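Local coordinates for protein CalS13 (PDB 4ZAS) that probably works as a pyridoxal phosphate-dependent sugar aminotransferase of the DegT/DnrJ/EryC1 family, transferring an amino group to a nucleotide-linked keto sugar, at residues C81-L86 and N120-A125; A175-A180 and R186-V191. All coordinates share one frame; numbering follows the deposited sequence.

Contact 1 (C81-L86 and N120-A125)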
ATOM      1  N   CYS A  81      -1.397  -0.969  -5.696  1.00 43.65           N
ATOM      2  CA  CYS A  81      -1.048  -2.318  -6.192  1.00 40.09           C
ATOM      3  C   CYS A  81      -2.290  -3.207  -6.259  1.00 49.19           C
ATOM      4  O   CYS A  81      -3.332  -2.873  -5.690  1.00 50.02           O
ATOM      5  CB  CYS A  81       0.021  -3.007  -5.330  1.00 31.22           C
ATOM      6  SG  CYS A  81      -0.377  -3.243  -3.611  1.00 38.79           S
ATOM      7  N   GLY A  82      -2.162  -4.353  -6.931  1.00 39.88           N
ATOM      8  CA  GLY A  82      -3.260  -5.289  -7.084  1.00 30.97           C
ATOM      9  C   GLY A  82      -3.724  -5.911  -5.777  1.00 36.10           C
ATOM     10  O   GLY A  82      -4.919  -6.114  -5.554  1.00 52.61           O
ATOM     11  N   THR A  83      -2.777  -6.237  -4.911  1.00 33.53           N
ATOM     12  CA  THR A  83      -3.098  -6.818  -3.618  1.00 31.81           C
ATOM     13  C   THR A  83      -3.948  -5.836  -2.797  1.00 41.31           C
ATOM     14  O   THR A  83      -4.883  -6.231  -2.090  1.00 43.88           O
ATOM     15  CB  THR A  83      -1.827  -7.178  -2.858  1.00 37.09           C
ATOM     16  OG1 THR A  83      -0.950  -7.924  -3.710  1.00 39.14           O
ATOM     17  CG2 THR A  83      -2.148  -7.977  -1.624  1.00 24.87           C
ATOM     18  N   ALA A  84      -3.609  -4.550  -2.883  1.00 41.15           N
ATOM     19  CA  ALA A  84      -4.396  -3.523  -2.206  1.00 33.93           C
ATOM     20  C   ALA A  84      -5.790  -3.445  -2.837  1.00 38.28           C
ATOM     21  O   ALA A  84      -6.763  -3.215  -2.125  1.00 48.35           O
ATOM     22  CB  ALA A  84      -3.697  -2.174  -2.248  1.00 27.73           C
ATOM     23  N   GLY A  85      -5.892  -3.640  -4.157  1.00 35.80           N
ATOM     24  CA  GLY A  85      -7.194  -3.701  -4.800  1.00 31.96           C
ATOM     25  C   GLY A  85      -8.043  -4.812  -4.174  1.00 40.20           C
ATOM     26  O   GLY A  85      -9.229  -4.627  -3.879  1.00 41.15           O
ATOM     27  N   LEU A  86      -7.423  -5.967  -3.934  1.00 37.60           N
ATOM     28  CA  LEU A  86      -8.136  -7.083  -3.328  1.00 39.46           C
ATOM     29  C   LEU A  86      -8.465  -6.783  -1.876  1.00 36.52           C
ATOM     30  O   LEU A  86      -9.561  -7.108  -1.405  1.00 44.42           O
ATOM     31  CB  LEU A  86      -7.331  -8.390  -3.431  1.00 36.57           C
ATOM     32  CG  LEU A  86      -7.271  -8.988  -4.840  1.00 42.90           C
ATOM     33  CD1 LEU A  86      -6.054  -9.879  -5.010  1.00 43.17           C
ATOM     34  CD2 LEU A  86      -8.536  -9.749  -5.166  1.00 40.00           C
ATOM     35  N   ASN A 120      -4.800 -14.119  -1.692  1.00 36.86           N
ATOM     36  CA  ASN A 120      -5.494 -14.708  -0.558  1.00 39.34           C
ATOM     37  C   ASN A 120      -5.218 -14.051   0.808  1.00 44.17           C
ATOM     38  O   ASN A 120      -6.095 -14.024   1.676  1.00 45.38           O
ATOM     39  CB  ASN A 120      -5.147 -16.195  -0.481  1.00 38.83           C
ATOM     40  CG  ASN A 120      -5.713 -16.981  -1.647  1.00 44.89           C
ATOM     41  OD1 ASN A 120      -6.854 -16.774  -2.048  1.00 45.98           O
ATOM     42  ND2 ASN A 120      -4.912 -17.886  -2.200  1.00 43.87           N
ATOM     43  N   TRP A 121      -4.025 -13.506   1.010  1.00 41.17           N
ATOM     44  CA  TRP A 121      -3.744 -12.895   2.303  1.00 35.79           C
ATOM     45  C   TRP A 121      -4.650 -11.711   2.635  1.00 31.41           C
ATOM     46  O   TRP A 121      -4.943 -11.504   3.807  1.00 37.49           O
ATOM     47  CB  TRP A 121      -2.281 -12.467   2.399  1.00 35.04           C
ATOM     48  CG  TRP A 121      -1.223 -13.586   2.367  1.00 44.51           C
ATOM     49  CD1 TRP A 121       0.123 -13.401   2.258  1.00 48.52           C
ATOM     50  CD2 TRP A 121      -1.416 -15.021   2.437  1.00 48.93           C
ATOM     51  NE1 TRP A 121       0.776 -14.603   2.256  1.00 51.77           N
ATOM     52  CE2 TRP A 121      -0.138 -15.614   2.366  1.00 50.87           C
ATOM     53  CE3 TRP A 121      -2.536 -15.858   2.548  1.00 48.03           C
ATOM     54  CZ2 TRP A 121       0.054 -16.998   2.409  1.00 49.50           C
ATOM     55  CZ3 TRP A 121      -2.341 -17.239   2.592  1.00 42.31           C
ATOM     56  CH2 TRP A 121      -1.059 -17.789   2.518  1.00 43.33           C
ATOM     57  N   PRO A 122      -5.105 -10.940   1.626  1.00 26.70           N
ATOM     58  CA  PRO A 122      -6.133  -9.932   1.919  1.00 31.88           C
ATOM     59  C   PRO A 122      -7.398 -10.510   2.537  1.00 39.77           C
ATOM     60  O   PRO A 122      -8.110  -9.775   3.230  1.00 41.95           O
ATOM     61  CB  PRO A 122      -6.442  -9.334   0.553  1.00 33.23           C
ATOM     62  CG  PRO A 122      -5.161  -9.415  -0.159  1.00 34.07           C
ATOM     63  CD  PRO A 122      -4.517 -10.715   0.293  1.00 36.46           C
ATOM     64  N   ILE A 123      -7.677 -11.793   2.309  1.00 34.66           N
ATOM     65  CA  ILE A 123      -8.798 -12.393   3.000  1.00 39.19           C
ATOM     66  C   ILE A 123      -8.508 -12.330   4.490  1.00 44.20           C
ATOM     67  O   ILE A 123      -9.364 -11.921   5.275  1.00 51.22           O
ATOM     68  CB  ILE A 123      -9.056 -13.841   2.561  1.00 37.74           C
ATOM     69  CG1 ILE A 123      -9.428 -13.914   1.072  1.00 35.14           C
ATOM     70  CG2 ILE A 123     -10.145 -14.458   3.424  1.00 32.62           C
ATOM     71  CD1 ILE A 123      -9.399 -15.345   0.530  1.00 31.38           C
ATOM     72  N   LEU A 124      -7.287 -12.686   4.880  1.00 44.17           N
ATOM     73  CA  LEU A 124      -6.939 -12.712   6.307  1.00 43.53           C
ATOM     74  C   LEU A 124      -6.805 -11.304   6.904  1.00 42.99           C
ATOM     75  O   LEU A 124      -7.210 -11.078   8.048  1.00 43.70           O
ATOM     76  CB  LEU A 124      -5.656 -13.527   6.550  1.00 40.36           C
ATOM     77  CG  LEU A 124      -5.634 -14.974   5.995  1.00 50.90           C
ATOM     78  CD1 LEU A 124      -4.267 -15.638   6.195  1.00 49.17           C
ATOM     79  CD2 LEU A 124      -6.750 -15.865   6.541  1.00 49.02           C
ATOM     80  N   ALA A 125      -6.284 -10.356   6.129  1.00 43.45           N
ATOM     81  CA  ALA A 125      -6.131  -8.978   6.607  1.00 48.00           C
ATOM     82  C   ALA A 125      -7.492  -8.359   6.929  1.00 49.57           C
ATOM     83  O   ALA A 125      -7.612  -7.530   7.826  1.00 48.43           O
ATOM     84  CB  ALA A 125      -5.388  -8.130   5.581  1.00 45.92           C
TER

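Contact 2 (A175-A180 and R186-V191)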
ATOM      1  N   ALA A 175     -24.265 -18.668 -12.439  1.00 43.57           N
ATOM      2  CA  ALA A 175     -25.354 -19.623 -12.252  1.00 44.04           C
ATOM      3  C   ALA A 175     -25.168 -20.437 -10.978  1.00 48.63           C
ATOM      4  O   ALA A 175     -26.116 -20.701 -10.250  1.00 55.84           O
ATOM      5  CB  ALA A 175     -25.450 -20.553 -13.441  1.00 38.03           C
ATOM      6  N   VAL A 176     -23.933 -20.829 -10.713  1.00 45.84           N
ATOM      7  CA  VAL A 176     -23.630 -21.631  -9.545  1.00 40.47           C
ATOM      8  C   VAL A 176     -23.849 -20.789  -8.290  1.00 42.79           C
ATOM      9  O   VAL A 176     -24.467 -21.249  -7.330  1.00 45.38           O
ATOM     10  CB  VAL A 176     -22.218 -22.214  -9.648  1.00 35.86           C
ATOM     11  CG1 VAL A 176     -21.708 -22.643  -8.304  1.00 41.22           C
ATOM     12  CG2 VAL A 176     -22.234 -23.372 -10.604  1.00 36.91           C
ATOM     13  N   VAL A 177     -23.357 -19.554  -8.285  1.00 45.61           N
ATOM     14  CA  VAL A 177     -23.575 -18.705  -7.123  1.00 43.99           C
ATOM     15  C   VAL A 177     -25.053 -18.436  -6.916  1.00 48.53           C
ATOM     16  O   VAL A 177     -25.535 -18.485  -5.786  1.00 59.12           O
ATOM     17  CB  VAL A 177     -22.822 -17.378  -7.236  1.00 40.76           C
ATOM     18  CG1 VAL A 177     -23.294 -16.411  -6.162  1.00 39.95           C
ATOM     19  CG2 VAL A 177     -21.314 -17.610  -7.140  1.00 33.54           C
ATOM     20  N   ASP A 178     -25.777 -18.198  -8.005  1.00 48.28           N
ATOM     21  CA  ASP A 178     -27.200 -17.880  -7.933  1.00 47.09           C
ATOM     22  C   ASP A 178     -28.025 -19.053  -7.424  1.00 51.91           C
ATOM     23  O   ASP A 178     -28.980 -18.848  -6.675  1.00 60.44           O
ATOM     24  CB  ASP A 178     -27.725 -17.385  -9.294  1.00 48.74           C
ATOM     25  CG  ASP A 178     -27.286 -15.946  -9.599  1.00 53.38           C
ATOM     26  OD1 ASP A 178     -26.713 -15.294  -8.700  1.00 49.30           O
ATOM     27  OD2 ASP A 178     -27.512 -15.451 -10.723  1.00 60.95           O
ATOM     28  N   ARG A 179     -27.689 -20.271  -7.848  1.00 50.70           N
ATOM     29  CA  ARG A 179     -28.407 -21.470  -7.391  1.00 52.19           C
ATOM     30  C   ARG A 179     -28.103 -21.789  -5.916  1.00 50.99           C
ATOM     31  O   ARG A 179     -29.009 -22.084  -5.143  1.00 54.16           O
ATOM     32  CB  ARG A 179     -28.095 -22.663  -8.306  1.00 57.10           C
ATOM     33  CG  ARG A 179     -28.777 -23.974  -7.925  1.00 71.32           C
ATOM     34  CD  ARG A 179     -28.366 -25.108  -8.865  1.00 82.29           C
ATOM     35  NE  ARG A 179     -29.195 -26.309  -8.734  1.00 95.49           N
ATOM     36  CZ  ARG A 179     -30.324 -26.528  -9.401  1.00105.32           C
ATOM     37  NH1 ARG A 179     -30.791 -25.606 -10.231  1.00106.24           N
ATOM     38  NH2 ARG A 179     -30.998 -27.659  -9.216  1.00109.13           N
ATOM     39  N   ALA A 180     -26.834 -21.718  -5.529  1.00 51.38           N
ATOM     40  CA  ALA A 180     -26.417 -22.040  -4.159  1.00 49.22           C
ATOM     41  C   ALA A 180     -26.986 -21.074  -3.109  1.00 53.54           C
ATOM     42  O   ALA A 180     -27.224 -21.458  -1.963  1.00 56.23           O
ATOM     43  CB  ALA A 180     -24.886 -22.064  -4.067  1.00 39.39           C
ATOM     44  N   ARG A 186     -28.849 -12.411   1.499  1.00 73.24           N
ATOM     45  CA  ARG A 186     -27.861 -11.592   0.804  1.00 70.19           C
ATOM     46  C   ARG A 186     -26.851 -12.463   0.059  1.00 62.14           C
ATOM     47  O   ARG A 186     -26.268 -13.407   0.608  1.00 62.08           O
ATOM     48  CB  ARG A 186     -27.145 -10.611   1.744  1.00 73.90           C
ATOM     49  CG  ARG A 186     -26.180 -11.185   2.745  1.00 79.65           C
ATOM     50  CD  ARG A 186     -25.538 -10.049   3.539  1.00 88.67           C
ATOM     51  NE  ARG A 186     -24.920  -9.048   2.665  1.00 94.28           N
ATOM     52  CZ  ARG A 186     -24.920  -7.735   2.901  1.00 92.69           C
ATOM     53  NH1 ARG A 186     -25.529  -7.245   3.980  1.00 93.79           N
ATOM     54  NH2 ARG A 186     -24.328  -6.905   2.046  1.00 83.19           N
ATOM     55  N   ARG A 187     -26.695 -12.149  -1.220  1.00 51.49           N
ATOM     56  CA  ARG A 187     -25.754 -12.823  -2.100  1.00 50.54           C
ATOM     57  C   ARG A 187     -24.310 -12.507  -1.689  1.00 52.10           C
ATOM     58  O   ARG A 187     -23.978 -11.357  -1.454  1.00 48.47           O
ATOM     59  CB  ARG A 187     -26.010 -12.389  -3.547  1.00 43.24           C
ATOM     60  CG  ARG A 187     -25.386 -13.256  -4.626  1.00 37.47           C
ATOM     61  CD  ARG A 187     -25.833 -12.733  -5.970  1.00 37.31           C
ATOM     62  NE  ARG A 187     -25.300 -13.476  -7.110  1.00 42.81           N
ATOM     63  CZ  ARG A 187     -24.096 -13.280  -7.637  1.00 44.05           C
ATOM     64  NH1 ARG A 187     -23.711 -14.000  -8.684  1.00 38.48           N
ATOM     65  NH2 ARG A 187     -23.277 -12.369  -7.122  1.00 47.56           N
ATOM     66  N   PRO A 188     -23.455 -13.531  -1.581  1.00 51.81           N
ATOM     67  CA  PRO A 188     -22.063 -13.230  -1.263  1.00 48.25           C
ATOM     68  C   PRO A 188     -21.426 -12.385  -2.335  1.00 46.96           C
ATOM     69  O   PRO A 188     -21.900 -12.365  -3.476  1.00 47.34           O
ATOM     70  CB  PRO A 188     -21.402 -14.606  -1.215  1.00 47.51           C
ATOM     71  CG  PRO A 188     -22.266 -15.458  -2.063  1.00 50.26           C
ATOM     72  CD  PRO A 188     -23.665 -14.968  -1.801  1.00 47.37           C
ATOM     73  N   LEU A 189     -20.374 -11.673  -1.946  1.00 46.50           N
ATOM     74  CA  LEU A 189     -19.623 -10.826  -2.864  1.00 50.19           C
ATOM     75  C   LEU A 189     -18.809 -11.682  -3.831  1.00 53.23           C
ATOM     76  O   LEU A 189     -18.082 -12.578  -3.406  1.00 59.11           O
ATOM     77  CB  LEU A 189     -18.674  -9.913  -2.089  1.00 43.15           C
ATOM     78  CG  LEU A 189     -17.889  -8.921  -2.937  1.00 35.93           C
ATOM     79  CD1 LEU A 189     -18.833  -7.886  -3.509  1.00 35.22           C
ATOM     80  CD2 LEU A 189     -16.767  -8.265  -2.151  1.00 36.91           C
ATOM     81  N   VAL A 190     -18.926 -11.414  -5.128  1.00 47.66           N
ATOM     82  CA  VAL A 190     -18.112 -12.125  -6.113  1.00 37.43           C
ATOM     83  C   VAL A 190     -16.974 -11.237  -6.620  1.00 36.50           C
ATOM     84  O   VAL A 190     -17.224 -10.220  -7.282  1.00 33.65           O
ATOM     85  CB  VAL A 190     -18.990 -12.628  -7.263  1.00 34.78           C
ATOM     86  CG1 VAL A 190     -18.162 -13.367  -8.269  1.00 29.89           C
ATOM     87  CG2 VAL A 190     -20.101 -13.511  -6.718  1.00 36.40           C
ATOM     88  N   VAL A 191     -15.735 -11.645  -6.335  1.00 37.76           N
ATOM     89  CA  VAL A 191     -14.532 -10.887  -6.707  1.00 38.27           C
ATOM     90  C   VAL A 191     -13.679 -11.652  -7.715  1.00 42.35           C
ATOM     91  O   VAL A 191     -13.236 -12.772  -7.417  1.00 43.63           O
ATOM     92  CB  VAL A 191     -13.649 -10.584  -5.465  1.00 35.47           C
ATOM     93  CG1 VAL A 191     -12.433  -9.792  -5.892  1.00 24.84           C
ATOM     94  CG2 VAL A 191     -14.426  -9.835  -4.420  1.00 29.61           C
TER

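Contact 1 (C81-L86 and N120-A125)
Pro122 sets its ring against the first turn of helix 82-94, where Thr83 and Leu86, one turn apart, both meet it. The leading atom is CG of the proline: Thr83 CG2 comes within 3.6 Å of Pro122 CG, and the two side chains cross at about a right angle, so the methyl abuts the far end of the ring instead of running alongside it. Leu86 takes part through its stem, with Leu86 CB lying 4.1 Å from Pro122 CG and nearly as close to the ring's CB. Pro122 CG also sits 3.7 Å from Thr83 O, which places the ring over helix backbone as well as side chains.

The rotation of Thr83 sorts its two branches. CG2 stands anti to the backbone N and faces the proline, whereas OG1 (chi1 -49°) stays beside that N and makes a hydrogen bond with OP1 of the cofactor-modified lysine, LLP at position 222; Gly82 N bonds to OP2 of the same phosphate. Just before the helix, Cys81 fills the N-cap position, its SG accepting from Ala84 N at 3.6 Å. Arg270 of the second subunit packs on Cys81 and Thr83, while Leu90, a turn further along helix 82-94, continues the apolar surface under Pro122.

A helix N-terminus holding the cofactor phosphate is a familiar feature of fold-type I aminotransferases, and the N-H of Gly82 and the positive end of the helix dipole there would probably favour the anion. Between the two segments the side chains meet through hydrocarbon alone: Pro122 buries the methyl side of Thr83, so one small residue serves hydrocarbon packing with one branch and phosphate binding with the other.

Contact 2 (A175-A180 and R186-V191)
Asp178 and Arg187 join in a salt bridge carried by one carboxylate oxygen. Arg187 NE donates to Asp178 OD1 at 2.8 Å with an N-H...O angle of 164°, and OD1 lies in the guanidinium plane, at its edge. A second, weak bond runs from Arg187 NH1 to the same oxygen at 3.3 Å. The carboxylate is turned 68° from the guanidinium plane, so the two groups do not pair side by side.

Val177 covers one face of the guanidinium, its CG1 coming within 3.5 Å of Arg187 NH1. Extended from CG to NE, with CG anti to the backbone N (chi1 -164°), the arginine chain reaches across to the helix. A leucine in place of Arg187 would probably leave Asp178 without its charged mate here and strip the flat cover from Val177 CG1.

Deeper in, Val177 CG1 touches Pro188 CG and its CG2 meets Val190 CG2, each at 4.3 Å. Ile158 of strand 155-161 packs on both Val177 and Pro188, and Leu173 adds to the cover of Val190. Helix 170-180 thus lies against the sheet as the crossover of a beta-alpha-beta unit, between parallel strands 155-161 and 189-193.

Contact 1 closes before contact 2 opens along the chain, and their centres are about 20 Å apart. They still meet directly: Leu86 CD2 of helix 82-94 packs 4.0 Å from Val191 CG1 of strand 189-193, and Leu92 of the same helix touches Leu189. Strand 189-193 therefore links them, taking helix 82-94 against Leu189 and Val191 and helix 170-180 against Val190; the side chain of Val190 leaves the mixed seven-stranded sheet on the opposite side from those of Leu189 and Val191. Contact 1 lies nearer the chain centre, beside the cofactor phosphate and the second subunit; contact 2 lies farther out, away from the cofactor and the sugar-nucleotide pocket. Contact 1 thus joins two helices, and contact 2 sets a helix against the large sheet.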